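Local structure of Lmo0135 protein (Listeria monocytogenes EGD-e, 5ISU) at residues P254-S259 with T307-Y312; A302-T307 with K451-I456. The protein probably binds peptides outside the cell as the substrate-binding component of an ABC transporter. One frame throughout, in Å; residues are numbered along the deposited sequence.

Contact 1. Residues P254-S259 with T307-Y312; sequences PENRLS and TENTKY
Asn256 and Thr307, whose CA atoms are 5.8 Å apart, bring strand 248-263 against a type I beta turn, Thr307 to Thr310, closed by the backbone bond from Thr310 N to Thr307 O. In the two-lobed fold of extracellular solute-binding proteins, this long strand pairs with strand 462-475, and the turn lies beside it without joining the sheet. The strand is irregular here: Asn256 takes a left-handed helical backbone conformation, which asparagine tolerates better than most residues with a side chain, and its neighbours Glu255 and Arg257 both make backbone hydrogen bonds to Asp468.

The centre of the contact is a stack of two amides. The side chains of Asn256 and Asn309 approach from opposite directions, and their planes lie only 10° apart, with Asn256 CG 3.2 Å from Asn309 OD1 and Asn256 ND2 3.4 Å from Asn309 CG. No hydrogen bond links the two amides; their OD1 atoms, both acceptors, are 3.3 Å apart. Flat amides suit this overlap, and the stacked Asn309 still bonds through ND2 to Asn404 OD1. The rotamer of Asn309 (chi1 58°) brings its amide over that of Asn256. Its OD1 receives a very short bond from Thr307 OG1, modelled at 2.5 Å. That bond ties the first residue of the turn to its third, and Tyr409 OH also bonds to the threonine hydroxyl.

Thr307 serves the contact with both branches. Its methyl CG2 packs 3.3 Å from Asn256 O and reaches CB of Leu258. Threonine suits the place, offering a methyl to buried Leu258 and a hydroxyl to Asn309 OD1 and a water. This water bridges the segments, donating to Asn256 O at 3.0 Å and to Thr307 OG1 at 2.7 Å.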
ATOM      1  N   PRO A 254      -7.788  -7.197   6.235  1.00 46.23           N
ATOM      2  CA  PRO A 254      -7.806  -5.951   5.468  1.00 46.66           C
ATOM      3  C   PRO A 254      -6.510  -5.681   4.728  1.00 42.70           C
ATOM      4  O   PRO A 254      -5.448  -5.941   5.253  1.00 40.79           O
ATOM      5  CB  PRO A 254      -8.069  -4.873   6.541  1.00 49.27           C
ATOM      6  CG  PRO A 254      -8.676  -5.609   7.699  1.00 49.40           C
ATOM      7  CD  PRO A 254      -7.983  -6.945   7.679  1.00 48.42           C
ATOM      8  N   GLU A 255      -6.603  -5.222   3.485  1.00 42.71           N
ATOM      9  CA  GLU A 255      -5.400  -4.890   2.712  1.00 48.09           C
ATOM     10  C   GLU A 255      -5.142  -3.388   2.744  1.00 44.23           C
ATOM     11  O   GLU A 255      -4.194  -2.912   2.121  1.00 44.39           O
ATOM     12  CB  GLU A 255      -5.474  -5.403   1.268  1.00 54.38           C
ATOM     13  CG  GLU A 255      -4.119  -5.331   0.542  1.00 64.28           C
ATOM     14  CD  GLU A 255      -3.936  -6.381  -0.549  1.00 73.86           C
ATOM     15  OE1 GLU A 255      -2.806  -6.922  -0.663  1.00 77.59           O
ATOM     16  OE2 GLU A 255      -4.920  -6.715  -1.252  1.00 82.22           O
ATOM     17  N   ASN A 256      -5.964  -2.659   3.502  1.00 40.72           N
ATOM     18  CA  ASN A 256      -5.876  -1.198   3.591  1.00 41.38           C
ATOM     19  C   ASN A 256      -5.969  -0.558   2.212  1.00 41.72           C
ATOM     20  O   ASN A 256      -5.364   0.474   1.953  1.00 44.75           O
ATOM     21  CB  ASN A 256      -4.611  -0.750   4.326  1.00 41.82           C
ATOM     22  CG  ASN A 256      -4.595  -1.173   5.780  1.00 42.27           C
ATOM     23  OD1 ASN A 256      -5.625  -1.421   6.388  1.00 44.51           O
ATOM     24  ND2 ASN A 256      -3.423  -1.225   6.345  1.00 48.66           N
ATOM     25  N   ARG A 257      -6.723  -1.193   1.323  1.00 41.09           N
ATOM     26  CA  ARG A 257      -6.904  -0.668  -0.004  1.00 42.07           C
ATOM     27  C   ARG A 257      -8.276  -0.015  -0.139  1.00 40.22           C
ATOM     28  O   ARG A 257      -9.285  -0.588   0.284  1.00 39.58           O
ATOM     29  CB  ARG A 257      -6.768  -1.770  -1.043  1.00 44.89           C
ATOM     30  CG  ARG A 257      -6.993  -1.288  -2.469  1.00 49.16           C
ATOM     31  CD  ARG A 257      -6.738  -2.380  -3.486  1.00 56.54           C
ATOM     32  NE  ARG A 257      -6.926  -1.912  -4.872  1.00 61.15           N
ATOM     33  CZ  ARG A 257      -8.097  -1.839  -5.514  1.00 61.27           C
ATOM     34  NH1 ARG A 257      -8.133  -1.411  -6.777  1.00 62.83           N
ATOM     35  NH2 ARG A 257      -9.241  -2.176  -4.913  1.00 58.22           N
ATOM     36  N   LEU A 258      -8.294   1.198  -0.684  1.00 35.68           N
ATOM     37  CA  LEU A 258      -9.533   1.858  -1.024  1.00 35.51           C
ATOM     38  C   LEU A 258      -9.774   1.655  -2.527  1.00 34.64           C
ATOM     39  O   LEU A 258      -8.897   1.910  -3.335  1.00 37.91           O
ATOM     40  CB  LEU A 258      -9.489   3.367  -0.739  1.00 35.06           C
ATOM     41  CG  LEU A 258     -10.675   4.124  -1.356  1.00 34.52           C
ATOM     42  CD1 LEU A 258     -12.008   3.750  -0.710  1.00 32.09           C
ATOM     43  CD2 LEU A 258     -10.486   5.633  -1.336  1.00 36.24           C
ATOM     44  N   SER A 259     -10.956   1.173  -2.877  1.00 34.83           N
ATOM     45  CA  SER A 259     -11.404   1.039  -4.269  1.00 35.06           C
ATOM     46  C   SER A 259     -12.305   2.247  -4.446  1.00 35.10           C
ATOM     47  O   SER A 259     -13.190   2.470  -3.605  1.00 32.48           O
ATOM     48  CB  SER A 259     -12.213  -0.235  -4.454  1.00 35.92           C
ATOM     49  OG  SER A 259     -12.813  -0.296  -5.743  1.00 37.25           O
ATOM     50  N   THR A 307      -8.264   5.203   4.363  1.00 33.96           N
ATOM     51  CA  THR A 307      -8.538   3.841   4.844  1.00 37.19           C
ATOM     52  C   THR A 307      -8.524   3.843   6.373  1.00 38.86           C
ATOM     53  O   THR A 307      -8.039   4.797   6.987  1.00 39.59           O
ATOM     54  CB  THR A 307      -7.537   2.807   4.281  1.00 38.79           C
ATOM     55  OG1 THR A 307      -6.188   3.294   4.425  1.00 39.66           O
ATOM     56  CG2 THR A 307      -7.837   2.548   2.811  1.00 38.16           C
ATOM     57  N   GLU A 308      -9.040   2.777   6.984  1.00 40.17           N
ATOM     58  CA  GLU A 308      -9.183   2.701   8.463  1.00 42.61           C
ATOM     59  C   GLU A 308      -7.915   2.693   9.293  1.00 42.09           C
ATOM     60  O   GLU A 308      -7.952   3.030  10.468  1.00 41.04           O
ATOM     61  CB  GLU A 308     -10.016   1.488   8.858  1.00 47.80           C
ATOM     62  CG  GLU A 308     -11.447   1.536   8.333  1.00 52.04           C
ATOM     63  CD  GLU A 308     -12.334   0.431   8.906  1.00 58.23           C
ATOM     64  OE1 GLU A 308     -11.837  -0.457   9.660  1.00 62.73           O
ATOM     65  OE2 GLU A 308     -13.542   0.463   8.609  1.00 58.78           O
ATOM     66  N   ASN A 309      -6.820   2.243   8.691  1.00 41.05           N
ATOM     67  CA  ASN A 309      -5.510   2.207   9.345  1.00 41.47           C
ATOM     68  C   ASN A 309      -4.867   3.583   9.492  1.00 40.81           C
ATOM     69  O   ASN A 309      -3.923   3.740  10.268  1.00 42.26           O
ATOM     70  CB  ASN A 309      -4.524   1.363   8.510  1.00 41.88           C
ATOM     71  CG  ASN A 309      -4.360   1.906   7.081  1.00 41.31           C
ATOM     72  OD1 ASN A 309      -5.320   1.907   6.294  1.00 37.99           O
ATOM     73  ND2 ASN A 309      -3.142   2.349   6.737  1.00 43.04           N
ATOM     74  N   THR A 310      -5.338   4.565   8.726  1.00 38.25           N
ATOM     75  CA  THR A 310      -4.693   5.880   8.714  1.00 38.51           C
ATOM     76  C   THR A 310      -5.135   6.753   9.861  1.00 38.51           C
ATOM     77  O   THR A 310      -6.328   6.941  10.049  1.00 38.32           O
ATOM     78  CB  THR A 310      -5.011   6.625   7.408  1.00 37.70           C
ATOM     79  OG1 THR A 310      -4.640   5.812   6.284  1.00 38.61           O
ATOM     80  CG2 THR A 310      -4.271   7.953   7.348  1.00 38.34           C
ATOM     81  N   LYS A 311      -4.186   7.338  10.594  1.00 41.50           N
ATOM     82  CA  LYS A 311      -4.544   8.235  11.702  1.00 43.91           C
ATOM     83  C   LYS A 311      -5.556   9.290  11.313  1.00 41.56           C
ATOM     84  O   LYS A 311      -5.480   9.872  10.233  1.00 39.62           O
ATOM     85  CB  LYS A 311      -3.354   8.947  12.339  1.00 48.50           C
ATOM     86  CG  LYS A 311      -2.639   8.134  13.384  1.00 54.40           C
ATOM     87  CD  LYS A 311      -1.880   9.015  14.354  1.00 60.29           C
ATOM     88  CE  LYS A 311      -0.853   9.906  13.682  1.00 61.79           C
ATOM     89  NZ  LYS A 311      -0.123  10.674  14.732  1.00 66.44           N
ATOM     90  N   TYR A 312      -6.492   9.515  12.235  1.00 42.23           N
ATOM     91  CA  TYR A 312      -7.558  10.502  12.110  1.00 42.18           C
ATOM     92  C   TYR A 312      -8.684  10.067  11.168  1.00 40.78           C
ATOM     93  O   TYR A 312      -9.574  10.857  10.831  1.00 39.93           O
ATOM     94  CB  TYR A 312      -6.986  11.891  11.780  1.00 44.02           C
ATOM     95  CG  TYR A 312      -5.789  12.226  12.667  1.00 47.42           C
ATOM     96  CD1 TYR A 312      -5.894  12.198  14.054  1.00 49.39           C
ATOM     97  CD2 TYR A 312      -4.559  12.557  12.116  1.00 49.91           C
ATOM     98  CE1 TYR A 312      -4.811  12.495  14.866  1.00 53.35           C
ATOM     99  CE2 TYR A 312      -3.462  12.864  12.917  1.00 52.66           C
ATOM    100  CZ  TYR A 312      -3.587  12.822  14.289  1.00 54.24           C
ATOM    101  OH  TYR A 312      -2.501  13.115  15.075  1.00 56.03           O
TER
HETATM  102  O   HOH W   1      -4.644   3.422   2.180  1.00 57.56           O

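Contact 2. Residues A302-T307 with K451-I456; sequences ASSFLT and KIQNTI
Ser304 swings OG to the far side of its backbone N (chi1 174°), while Gln453 sends an extended chain out from the helix, and the two polar ends meet. The serine hydroxyl donates to Gln453 OE1, approaching in the carbonyl plane along a lone-pair direction, with an angle of 122° at OE1; the modelled length of 2.5 Å is very short. The same OG accepts from Leu306 N at 3.0 Å, forming an ST turn that holds the hydroxyl in position. Serine suits the place because one small hydroxyl can donate to the glutamine while accepting from Leu306 N. Glutamine has the length to span the gap: its OE1 also accepts from Thr314 N, and its NE2 bonds to Tyr449 O within the helix. Leu306 CD1 lies against the amide, 3.4 Å from Gln453 CD.

Beside this polar link, Phe305 supplies apolar contact. Gln453 CA meets the edge of its ring, 3.7 Å from CE2, and the ring and glutamine amide planes are nearly perpendicular, at 86°. Ile452 CG2 and Ile456 CB approach obliquely, one helical turn apart, an apolar lining that suits phenylalanine. A water links loop and helix backbones, accepting from Phe305 N and donating to Gln453 O.

The loop is thus held between helix 442-458 and strand 462-475, whose Ile462 touches Phe305, while Ile452 and Ile456 also pack on helix 427-438.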
ATOM      1  N   ALA A 302     -16.993   1.808   1.919  1.00 34.98           N
ATOM      2  CA  ALA A 302     -16.153   2.930   2.321  1.00 36.43           C
ATOM      3  C   ALA A 302     -17.006   4.176   2.644  1.00 38.38           C
ATOM      4  O   ALA A 302     -18.221   4.237   2.365  1.00 39.77           O
ATOM      5  CB  ALA A 302     -15.135   3.247   1.230  1.00 37.05           C
ATOM      6  N   SER A 303     -16.343   5.163   3.222  1.00 38.47           N
ATOM      7  CA  SER A 303     -16.955   6.433   3.607  1.00 40.16           C
ATOM      8  C   SER A 303     -15.924   7.546   3.352  1.00 38.04           C
ATOM      9  O   SER A 303     -16.049   8.325   2.391  1.00 40.88           O
ATOM     10  CB  SER A 303     -17.423   6.372   5.077  1.00 40.94           C
ATOM     11  OG  SER A 303     -16.389   5.909   5.940  1.00 40.27           O
ATOM     12  N   SER A 304     -14.893   7.584   4.183  1.00 35.91           N
ATOM     13  CA  SER A 304     -13.815   8.537   4.025  1.00 35.50           C
ATOM     14  C   SER A 304     -12.894   8.167   2.870  1.00 35.73           C
ATOM     15  O   SER A 304     -12.839   6.999   2.466  1.00 33.75           O
ATOM     16  CB  SER A 304     -12.974   8.563   5.281  1.00 36.26           C
ATOM     17  OG  SER A 304     -11.852   9.394   5.079  1.00 37.32           O
ATOM     18  N   PHE A 305     -12.146   9.155   2.359  1.00 34.46           N
ATOM     19  CA  PHE A 305     -11.159   8.899   1.297  1.00 33.90           C
ATOM     20  C   PHE A 305      -9.911   8.193   1.890  1.00 33.19           C
ATOM     21  O   PHE A 305      -9.098   7.618   1.167  1.00 34.99           O
ATOM     22  CB  PHE A 305     -10.784  10.180   0.530  1.00 36.27           C
ATOM     23  CG  PHE A 305      -9.865  11.084   1.269  1.00 35.98           C
ATOM     24  CD1 PHE A 305      -8.493  10.868   1.242  1.00 37.81           C
ATOM     25  CD2 PHE A 305     -10.353  12.160   1.988  1.00 37.66           C
ATOM     26  CE1 PHE A 305      -7.622  11.710   1.928  1.00 39.45           C
ATOM     27  CE2 PHE A 305      -9.486  13.001   2.675  1.00 38.08           C
ATOM     28  CZ  PHE A 305      -8.121  12.771   2.646  1.00 38.30           C
ATOM     29  N   LEU A 306      -9.790   8.237   3.210  1.00 32.13           N
ATOM     30  CA  LEU A 306      -8.748   7.558   3.938  1.00 32.80           C
ATOM     31  C   LEU A 306      -9.201   6.152   4.323  1.00 33.57           C
ATOM     32  O   LEU A 306     -10.380   5.957   4.623  1.00 34.18           O
ATOM     33  CB  LEU A 306      -8.532   8.276   5.258  1.00 34.46           C
ATOM     34  CG  LEU A 306      -8.110   9.728   5.284  1.00 34.25           C
ATOM     35  CD1 LEU A 306      -7.971  10.116   6.737  1.00 36.27           C
ATOM     36  CD2 LEU A 306      -6.786   9.886   4.563  1.00 35.80           C
ATOM     37  N   THR A 307      -8.264   5.203   4.363  1.00 33.96           N
ATOM     38  CA  THR A 307      -8.538   3.841   4.844  1.00 37.19           C
ATOM     39  C   THR A 307      -8.524   3.843   6.373  1.00 38.86           C
ATOM     40  O   THR A 307      -8.039   4.797   6.987  1.00 39.59           O
ATOM     41  CB  THR A 307      -7.537   2.807   4.281  1.00 38.79           C
ATOM     42  OG1 THR A 307      -6.188   3.294   4.425  1.00 39.66           O
ATOM     43  CG2 THR A 307      -7.837   2.548   2.811  1.00 38.16           C
ATOM     44  N   LYS A 451     -11.538  18.039   8.740  1.00 43.08           N
ATOM     45  CA  LYS A 451     -12.064  18.995   7.781  1.00 46.18           C
ATOM     46  C   LYS A 451     -11.731  18.576   6.375  1.00 43.06           C
ATOM     47  O   LYS A 451     -12.557  18.720   5.490  1.00 42.67           O
ATOM     48  CB  LYS A 451     -11.605  20.451   8.029  1.00 51.97           C
ATOM     49  CG  LYS A 451     -12.320  21.119   9.196  1.00 58.67           C
ATOM     50  CD  LYS A 451     -12.452  22.641   9.026  1.00 65.74           C
ATOM     51  CE  LYS A 451     -11.142  23.410   9.140  1.00 68.37           C
ATOM     52  NZ  LYS A 451     -10.628  23.458  10.538  1.00 71.57           N
ATOM     53  N   ILE A 452     -10.519  18.067   6.171  1.00 43.34           N
ATOM     54  CA  ILE A 452     -10.073  17.601   4.846  1.00 42.65           C
ATOM     55  C   ILE A 452     -10.979  16.470   4.353  1.00 40.23           C
ATOM     56  O   ILE A 452     -11.478  16.521   3.223  1.00 38.24           O
ATOM     57  CB  ILE A 452      -8.581  17.198   4.857  1.00 44.07           C
ATOM     58  CG1 ILE A 452      -7.719  18.448   5.118  1.00 45.43           C
ATOM     59  CG2 ILE A 452      -8.184  16.554   3.531  1.00 43.21           C
ATOM     60  CD1 ILE A 452      -6.251  18.170   5.309  1.00 45.43           C
ATOM     61  N   GLN A 453     -11.248  15.503   5.231  1.00 39.26           N
ATOM     62  CA  GLN A 453     -12.139  14.378   4.905  1.00 38.49           C
ATOM     63  C   GLN A 453     -13.533  14.909   4.606  1.00 38.83           C
ATOM     64  O   GLN A 453     -14.178  14.484   3.647  1.00 39.72           O
ATOM     65  CB  GLN A 453     -12.173  13.319   6.037  1.00 37.36           C
ATOM     66  CG  GLN A 453     -10.854  12.572   6.244  1.00 37.68           C
ATOM     67  CD  GLN A 453     -10.891  11.620   7.424  1.00 38.63           C
ATOM     68  OE1 GLN A 453     -11.386  10.482   7.331  1.00 39.39           O
ATOM     69  NE2 GLN A 453     -10.352  12.071   8.544  1.00 38.40           N
ATOM     70  N   ASN A 454     -13.991  15.847   5.424  1.00 41.60           N
ATOM     71  CA  ASN A 454     -15.291  16.475   5.201  1.00 43.40           C
ATOM     72  C   ASN A 454     -15.372  17.271   3.904  1.00 43.69           C
ATOM     73  O   ASN A 454     -16.361  17.149   3.185  1.00 43.48           O
ATOM     74  CB  ASN A 454     -15.713  17.314   6.412  1.00 45.61           C
ATOM     75  CG  ASN A 454     -16.327  16.454   7.504  1.00 46.93           C
ATOM     76  OD1 ASN A 454     -15.801  16.330   8.608  1.00 48.09           O
ATOM     77  ND2 ASN A 454     -17.414  15.794   7.164  1.00 46.26           N
ATOM     78  N   THR A 455     -14.328  18.032   3.563  1.00 43.92           N
ATOM     79  CA  THR A 455     -14.366  18.823   2.323  1.00 44.69           C
ATOM     80  C   THR A 455     -14.378  17.923   1.092  1.00 45.18           C
ATOM     81  O   THR A 455     -15.166  18.136   0.173  1.00 46.49           O
ATOM     82  CB  THR A 455     -13.205  19.814   2.221  1.00 47.22           C
ATOM     83  OG1 THR A 455     -13.161  20.629   3.401  1.00 51.00           O
ATOM     84  CG2 THR A 455     -13.362  20.716   0.989  1.00 47.75           C
ATOM     85  N   ILE A 456     -13.523  16.908   1.076  1.00 44.13           N
ATOM     86  CA  ILE A 456     -13.486  15.966  -0.046  1.00 43.63           C
ATOM     87  C   ILE A 456     -14.846  15.279  -0.249  1.00 42.88           C
ATOM     88  O   ILE A 456     -15.316  15.126  -1.399  1.00 44.46           O
ATOM     89  CB  ILE A 456     -12.369  14.900   0.154  1.00 43.48           C
ATOM     90  CG1 ILE A 456     -10.969  15.543   0.046  1.00 45.10           C
ATOM     91  CG2 ILE A 456     -12.503  13.750  -0.840  1.00 42.06           C
ATOM     92  CD1 ILE A 456     -10.682  16.246  -1.266  1.00 45.59           C
TER
HETATM   93  O   HOH W   2     -13.762  11.623   2.563  1.00 41.85           O

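The centres of contacts 1 and 2 are 11 Å apart, and one continuous loop, 302-312, serves both, with Thr307 common to them. Along the chain the order is 254-259, 302-307, 307-312 and 451-456, so the segments of the two contacts are interleaved. The loop follows strand 299-301 and spans from strand 248-263 to helix 442-458, linking the mixed sheet to the helix that precedes strand 462-475. The contacts also touch directly: Tyr312 O and Gln453 NE2 make a probable hydrogen bond, and Leu258 CD2 packs on Phe305 O. Sequence-distant parts of the solute-binding fold are thereby joined through a segment without regular secondary structure.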